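Local structure of anthranilate-CoA ligase (Stigmatella aurantiaca, 4WV3) at residues 348-353 with 399-404; 361-366 with 408-413. The protein belongs to the ANL clan of AMP-binding enzymes, pairing a large AMP-binding domain with a smaller C-terminal one. One frame throughout, in Å; residues are numbered along the deposited sequence.

Overall arrangement
Interactions 1 and 2 illustrate how strands that are not direct neighbours can still meet in an antiparallel sheet. Interaction 1 joins strand 347-351 to strand 392-401 past the intervening strand 364-369; interaction 2 joins strand 364-369 to strand 407-412 past strand 392-401. Each contact therefore skips one strand, and the skipped strand of one is a partner in the other. Their centres lie about 7 Å apart and both are partly buried. Interaction 1 is apolar, with two of its four touching residues buried. Interaction 2 has one of four, and joins a methyl contact to a water bridge. Both border the pocket of 5'-O-[(S)-[(2-aminobenzoyl)oxy](hydroxy)phosphoryl]adenosine, interaction 1 through Tyr-399 and interaction 2 through His-409 and Arg-412.

Interaction 1 (348-353 with 399-404)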
loop_
_atom_site.group_PDB
_atom_site.type_symbol
_atom_site.label_atom_id
_atom_site.label_comp_id
_atom_site.label_asym_id
_atom_site.label_seq_id
_atom_site.Cartn_x
_atom_site.Cartn_y
_atom_site.Cartn_z
ATOM N N LEU A 348 15.582 -4.650 13.177
ATOM C CA LEU A 348 16.182 -4.310 11.889
ATOM C C LEU A 348 17.650 -4.711 11.799
ATOM O O LEU A 348 18.314 -4.908 12.816
ATOM C CB LEU A 348 16.060 -2.809 11.631
ATOM C CG LEU A 348 14.821 -2.243 10.935
ATOM C CD1 LEU A 348 13.559 -3.021 11.270
ATOM C CD2 LEU A 348 14.672 -0.794 11.349
ATOM N N LYS A 349 18.133 -4.835 10.591
ATOM C CA LYS A 349 19.506 -5.204 10.301
ATOM C C LYS A 349 19.911 -4.695 8.913
ATOM O O LYS A 349 19.160 -4.804 8.021
ATOM C CB LYS A 349 19.623 -6.710 10.384
ATOM C CG LYS A 349 21.003 -7.214 10.664
ATOM C CD LYS A 349 20.990 -8.578 11.273
ATOM C CE LYS A 349 20.640 -9.604 10.260
ATOM N NZ LYS A 349 21.194 -10.891 10.659
ATOM N N LEU A 350 21.078 -4.083 8.769
ATOM C CA LEU A 350 21.584 -3.705 7.453
ATOM C C LEU A 350 22.840 -4.495 7.102
ATOM O O LEU A 350 23.855 -4.405 7.792
ATOM C CB LEU A 350 21.868 -2.204 7.392
ATOM C CG LEU A 350 20.657 -1.280 7.522
ATOM C CD1 LEU A 350 21.077 0.175 7.398
ATOM C CD2 LEU A 350 19.602 -1.627 6.483
ATOM N N VAL A 351 22.766 -5.265 6.023
ATOM C CA VAL A 351 23.868 -6.138 5.636
ATOM C C VAL A 351 24.340 -5.876 4.210
ATOM O O VAL A 351 23.594 -5.348 3.385
ATOM C CB VAL A 351 23.472 -7.622 5.763
ATOM C CG1 VAL A 351 23.198 -7.975 7.216
ATOM C CG2 VAL A 351 22.258 -7.923 4.897
ATOM N N ASP A 352 25.584 -6.250 3.926
ATOM C CA ASP A 352 26.115 -6.151 2.572
ATOM C C ASP A 352 25.537 -7.253 1.689
ATOM O O ASP A 352 24.679 -8.022 2.123
ATOM C CB ASP A 352 27.648 -6.200 2.572
ATOM C CG ASP A 352 28.205 -7.354 3.391
ATOM O OD1 ASP A 352 27.517 -8.388 3.535
ATOM O OD2 ASP A 352 29.342 -7.227 3.888
ATOM N N ASP A 353 26.020 -7.339 0.454
ATOM C CA ASP A 353 25.498 -8.319 -0.494
ATOM C C ASP A 353 26.002 -9.741 -0.229
ATOM O O ASP A 353 25.753 -10.651 -1.019
ATOM C CB ASP A 353 25.797 -7.891 -1.934
ATOM C CG ASP A 353 25.024 -6.650 -2.342
ATOM O OD1 ASP A 353 23.878 -6.791 -2.819
ATOM O OD2 ASP A 353 25.558 -5.531 -2.183
ATOM N N TYR A 399 19.142 0.799 2.429
ATOM C CA TYR A 399 18.974 1.836 3.440
ATOM C C TYR A 399 20.310 2.214 4.064
ATOM O O TYR A 399 21.272 1.448 4.012
ATOM C CB TYR A 399 18.030 1.355 4.544
ATOM C CG TYR A 399 16.598 1.826 4.413
ATOM C CD1 TYR A 399 15.702 1.171 3.579
ATOM C CD2 TYR A 399 16.136 2.916 5.140
ATOM C CE1 TYR A 399 14.392 1.590 3.465
ATOM C CE2 TYR A 399 14.826 3.346 5.030
ATOM C CZ TYR A 399 13.960 2.678 4.189
ATOM O OH TYR A 399 12.655 3.095 4.070
ATOM N N PHE A 400 20.363 3.405 4.650
ATOM C CA PHE A 400 21.488 3.793 5.491
ATOM C C PHE A 400 20.980 4.579 6.693
ATOM O O PHE A 400 19.893 5.155 6.653
ATOM C CB PHE A 400 22.545 4.580 4.705
ATOM C CG PHE A 400 22.095 5.944 4.260
ATOM C CD1 PHE A 400 22.331 7.059 5.051
ATOM C CD2 PHE A 400 21.456 6.115 3.044
ATOM C CE1 PHE A 400 21.925 8.316 4.643
ATOM C CE2 PHE A 400 21.048 7.371 2.629
ATOM C CZ PHE A 400 21.286 8.472 3.430
ATOM N N VAL A 401 21.765 4.593 7.764
ATOM C CA VAL A 401 21.332 5.209 9.011
ATOM C C VAL A 401 22.073 6.511 9.298
ATOM O O VAL A 401 23.288 6.597 9.125
ATOM C CB VAL A 401 21.509 4.241 10.198
ATOM C CG1 VAL A 401 20.933 4.841 11.468
ATOM C CG2 VAL A 401 20.843 2.910 9.895
ATOM N N ASP A 402 21.325 7.520 9.736
ATOM C CA ASP A 402 21.894 8.801 10.144
ATOM C C ASP A 402 22.870 8.659 11.302
ATOM O O ASP A 402 22.998 7.591 11.902
ATOM C CB ASP A 402 20.778 9.761 10.563
ATOM C CG ASP A 402 20.272 10.600 9.416
ATOM O OD1 ASP A 402 20.688 10.344 8.266
ATOM O OD2 ASP A 402 19.455 11.511 9.662
ATOM N N ALA A 403 23.553 9.754 11.619
ATOM C CA ALA A 403 24.388 9.808 12.808
ATOM C C ALA A 403 23.493 9.977 14.031
ATOM O O ALA A 403 23.932 9.802 15.168
ATOM C CB ALA A 403 25.381 10.951 12.708
ATOM N N ASP A 404 22.232 10.320 13.782
ATOM C CA ASP A 404 21.244 10.474 14.843
ATOM C C ASP A 404 20.327 9.257 14.932
ATOM O O ASP A 404 19.425 9.209 15.769
ATOM C CB ASP A 404 20.419 11.745 14.626
ATOM C CG ASP A 404 21.247 13.008 14.768
ATOM O OD1 ASP A 404 22.158 13.032 15.621
ATOM O OD2 ASP A 404 20.986 13.979 14.025
#
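Leu-350 makes every contact from its segment, CD1 reaching Val-401 and the backbone at Tyr-399 and Phe-400, CD2 reaching CB of Tyr-399. Among the apolar side-chain contacts, CD1 of Leu-350 meets CG2 of Val-401 at 3.7 Å. The leucine is extended beyond CB (chi2 -178°), which sends CD1 out as the leading methyl. On the other strand, Val-401 has CG1 anti to the backbone N (chi1 -175°), and its second methyl, CG2, is thereby presented to the leucine. The other leucine branch, CD2, rests against CB of Tyr-399 at 3.9 Å, touching the root of that side chain while the ring leads away. Val-366 of the intervening strand touches both Leu-350 and Tyr-399.

A second kind of contact is between side chain and backbone. CD1 of Leu-350 also sits 3.6 Å from the carbonyl O of Tyr-399, a van der Waals approach. The same methyl lies 4.1 Å from CA of Phe-400, whose side chain starts away from the leucine and whose ring meets that of Trp-408.

Polar bonding lies around the apolar contact. The hydroxyl of Tyr-399 is hydrogen-bonded to Ser-339 OG, which ties the far end of the ring elsewhere in the chain.

The geometry explains why packing alone joins the two pieces. Strands 348-351 and 399-401 approach to 8.3 Å between axes and run at 108° to each other, too far apart and too steeply crossed for sheet pairing. Strands 347-351 and 392-401 both pair with 364-369 in the antiparallel sheet, so this is a contact between second-neighbour strands across one side of it; at Tyr-399 this packing adjoins the ligand pocket of an AMP-binding enzyme.

Interaction 2 (361-366 with 408-413); sequences GEIGNV and WHAGRS. With 3UK (5'-O-[(S)-[(2-aminobenzoyl)oxy](hydroxy)phosphoryl]adenosine), chain C.
Ile-363 makes the first contact along this segment, its CG2 methyl meeting CB of Ala-410 at 4.1 Å. That branch stands anti to the backbone N, whereas CG1 takes the position beside it (chi1 -47°). Lys-398, on the strand between, touches both side chains. Facing that lysine, Ala-410 and Gly-411 form a classic beta bulge, at which Gly-411 has a positive phi (130°).

Two residues on, Asn-365 and Ser-413 meet through a water. OD1 of Asn-365 and OG of Ser-413 are 4.2 Å apart, and one water, set to the side of the line joining them, bridges the two: it accepts from the Ser-413 OG at 3.1 Å and donates to the Asn-365 OD1 at 3.1 Å. Lys-398 NZ also bonds to OD1, while ND2 reaches the backbone O of Val-351, so both ends of the amide are held and its rotation is probably fixed.

Beside the bulge, His-409 and Arg-412 of this strand reach the ligand. The His-409 ring lies between N16 of the ligand's adenine over one face and the backbone N of Gly-411 over the opposite one, while Asp-397 holds its NE2. Arg-412, bent at chi2 and chi3, brings NH1 to the ribose hydroxyl O24 in a weak hydrogen bond of 3.0 Å, with an N-H...O angle of only 122°. The Gly-Arg-Ser run at 411-413 matches the start of the A8 motif of ANL enzymes, which in relatives leads into the C-terminal domain beside the nucleotide pocket.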
loop_
_atom_site.group_PDB
_atom_site.type_symbol
_atom_site.label_atom_id
_atom_site.label_comp_id
_atom_site.label_asym_id
_atom_site.label_seq_id
_atom_site.Cartn_x
_atom_site.Cartn_y
_atom_site.Cartn_z
ATOM N N GLY A 361 26.222 4.189 8.795
ATOM C CA GLY A 361 26.209 5.257 7.812
ATOM C C GLY A 361 26.283 4.766 6.378
ATOM O O GLY A 361 25.956 5.500 5.446
ATOM N N GLU A 362 26.713 3.520 6.200
ATOM C CA GLU A 362 26.851 2.947 4.863
ATOM C C GLU A 362 25.577 2.262 4.379
ATOM O O GLU A 362 24.760 1.803 5.177
ATOM C CB GLU A 362 28.029 1.970 4.806
ATOM C CG GLU A 362 29.389 2.646 4.763
ATOM C CD GLU A 362 30.533 1.655 4.676
ATOM O OE1 GLU A 362 30.601 0.905 3.678
ATOM O OE2 GLU A 362 31.362 1.624 5.608
ATOM N N ILE A 363 25.425 2.197 3.061
ATOM C CA ILE A 363 24.259 1.580 2.445
ATOM C C ILE A 363 24.317 0.064 2.572
ATOM O O ILE A 363 25.321 -0.560 2.227
ATOM C CB ILE A 363 24.161 1.946 0.953
ATOM C CG1 ILE A 363 24.366 3.448 0.758
ATOM C CG2 ILE A 363 22.825 1.505 0.383
ATOM C CD1 ILE A 363 24.344 3.884 -0.690
ATOM N N GLY A 364 23.235 -0.524 3.072
ATOM C CA GLY A 364 23.149 -1.965 3.217
ATOM C C GLY A 364 21.765 -2.484 2.883
ATOM O O GLY A 364 20.819 -1.709 2.738
ATOM N N ASN A 365 21.647 -3.801 2.752
ATOM C CA ASN A 365 20.360 -4.426 2.481
ATOM C C ASN A 365 19.530 -4.558 3.754
ATOM O O ASN A 365 20.061 -4.856 4.822
ATOM C CB ASN A 365 20.553 -5.796 1.829
ATOM C CG ASN A 365 21.347 -5.719 0.539
ATOM O OD1 ASN A 365 20.794 -5.451 -0.528
ATOM N ND2 ASN A 365 22.650 -5.955 0.632
ATOM N N VAL A 366 18.226 -4.333 3.634
ATOM C CA VAL A 366 17.339 -4.362 4.790
ATOM C C VAL A 366 16.873 -5.771 5.143
ATOM O O VAL A 366 16.257 -6.455 4.327
ATOM C CB VAL A 366 16.101 -3.474 4.571
ATOM C CG1 VAL A 366 15.103 -3.663 5.703
ATOM C CG2 VAL A 366 16.515 -2.024 4.462
ATOM N N TRP A 408 17.273 6.214 6.129
ATOM C CA TRP A 408 17.005 6.858 4.848
ATOM C C TRP A 408 16.974 5.845 3.710
ATOM O O TRP A 408 17.898 5.047 3.548
ATOM C CB TRP A 408 18.044 7.939 4.560
ATOM C CG TRP A 408 17.933 9.127 5.459
ATOM C CD1 TRP A 408 18.324 9.207 6.761
ATOM C CD2 TRP A 408 17.396 10.413 5.121
ATOM N NE1 TRP A 408 18.062 10.459 7.259
ATOM C CE2 TRP A 408 17.493 11.220 6.272
ATOM C CE3 TRP A 408 16.843 10.959 3.959
ATOM C CZ2 TRP A 408 17.059 12.543 6.294
ATOM C CZ3 TRP A 408 16.410 12.273 3.983
ATOM C CH2 TRP A 408 16.520 13.050 5.143
ATOM N N HIS A 409 15.904 5.887 2.924
ATOM C CA HIS A 409 15.727 4.961 1.815
ATOM C C HIS A 409 16.603 5.352 0.632
ATOM O O HIS A 409 16.396 6.397 0.017
ATOM C CB HIS A 409 14.262 4.937 1.382
ATOM C CG HIS A 409 13.935 3.848 0.408
ATOM N ND1 HIS A 409 13.032 4.014 -0.619
ATOM C CD2 HIS A 409 14.385 2.574 0.312
ATOM C CE1 HIS A 409 12.939 2.891 -1.308
ATOM N NE2 HIS A 409 13.749 2.002 -0.763
ATOM N N ALA A 410 17.584 4.513 0.318
ATOM C CA ALA A 410 18.429 4.744 -0.846
ATOM C C ALA A 410 17.666 4.372 -2.111
ATOM O O ALA A 410 17.938 4.892 -3.192
ATOM C CB ALA A 410 19.714 3.939 -0.741
ATOM N N GLY A 411 16.702 3.470 -1.958
ATOM C CA GLY A 411 15.892 3.015 -3.072
ATOM C C GLY A 411 15.833 1.505 -3.129
ATOM O O GLY A 411 16.499 0.825 -2.347
ATOM N N ARG A 412 15.024 0.977 -4.044
ATOM C CA ARG A 412 15.009 -0.454 -4.305
ATOM C C ARG A 412 16.401 -0.872 -4.753
ATOM O O ARG A 412 17.116 -0.087 -5.377
ATOM C CB ARG A 412 13.992 -0.796 -5.395
ATOM C CG ARG A 412 12.542 -0.577 -5.003
ATOM C CD ARG A 412 12.080 -1.613 -3.994
ATOM N NE ARG A 412 12.218 -2.976 -4.500
ATOM C CZ ARG A 412 11.813 -4.060 -3.846
ATOM N NH1 ARG A 412 11.237 -3.945 -2.656
ATOM N NH2 ARG A 412 11.981 -5.261 -4.382
ATOM N N SER A 413 16.786 -2.102 -4.431
ATOM C CA SER A 413 18.099 -2.606 -4.812
ATOM C C SER A 413 18.246 -2.636 -6.333
ATOM O O SER A 413 19.344 -2.465 -6.864
ATOM C CB SER A 413 18.331 -3.997 -4.219
ATOM O OG SER A 413 19.677 -4.406 -4.390
HETATM C C10 3UK C . 8.620 0.473 -0.804
HETATM C C15 3UK C . 8.779 2.452 0.704
HETATM C C17 3UK C . 10.374 4.147 1.091
HETATM C C21 3UK C . 9.727 -0.392 -0.270
HETATM C C26 3UK C . 3.341 -0.875 2.011
HETATM C C28 3UK C . 3.145 0.688 3.841
HETATM O O01 3UK C . 4.030 -0.460 -0.266
HETATM C C02 3UK C . 3.923 -1.290 0.609
HETATM O O03 3UK C . 3.956 -2.673 0.282
HETATM P P04 3UK C . 4.396 -3.166 -1.165
HETATM O O05 3UK C . 4.288 -4.723 -1.217
HETATM O O06 3UK C . 5.911 -2.762 -1.507
HETATM C C07 3UK C . 6.844 -2.535 -0.439
HETATM C C08 3UK C . 8.001 -1.750 -0.986
HETATM O O09 3UK C . 7.586 -0.392 -1.255
HETATM N N11 3UK C . 8.120 1.339 0.215
HETATM C C12 3UK C . 6.918 1.211 0.853
HETATM N N13 3UK C . 6.802 2.230 1.750
HETATM C C14 3UK C . 7.943 3.013 1.677
HETATM N N16 3UK C . 9.978 3.029 0.430
HETATM N N18 3UK C . 9.628 4.728 2.022
HETATM C C19 3UK C . 8.430 4.219 2.350
HETATM N N20 3UK C . 7.638 4.847 3.347
HETATM O O22 3UK C . 10.722 -0.561 -1.262
HETATM C C23 3UK C . 9.082 -1.665 0.012
HETATM O O24 3UK C . 10.020 -2.744 -0.174
HETATM O O25 3UK C . 3.456 -2.585 -2.208
HETATM C C27 3UK C . 3.675 0.331 2.576
HETATM C C29 3UK C . 2.263 -0.208 4.534
HETATM C C30 3UK C . 1.931 -1.416 3.970
HETATM C C31 3UK C . 2.457 -1.773 2.705
HETATM N N32 3UK C . 2.103 -3.059 2.103
HETATM O O HOH W 1 21.073 -6.936 -3.277
#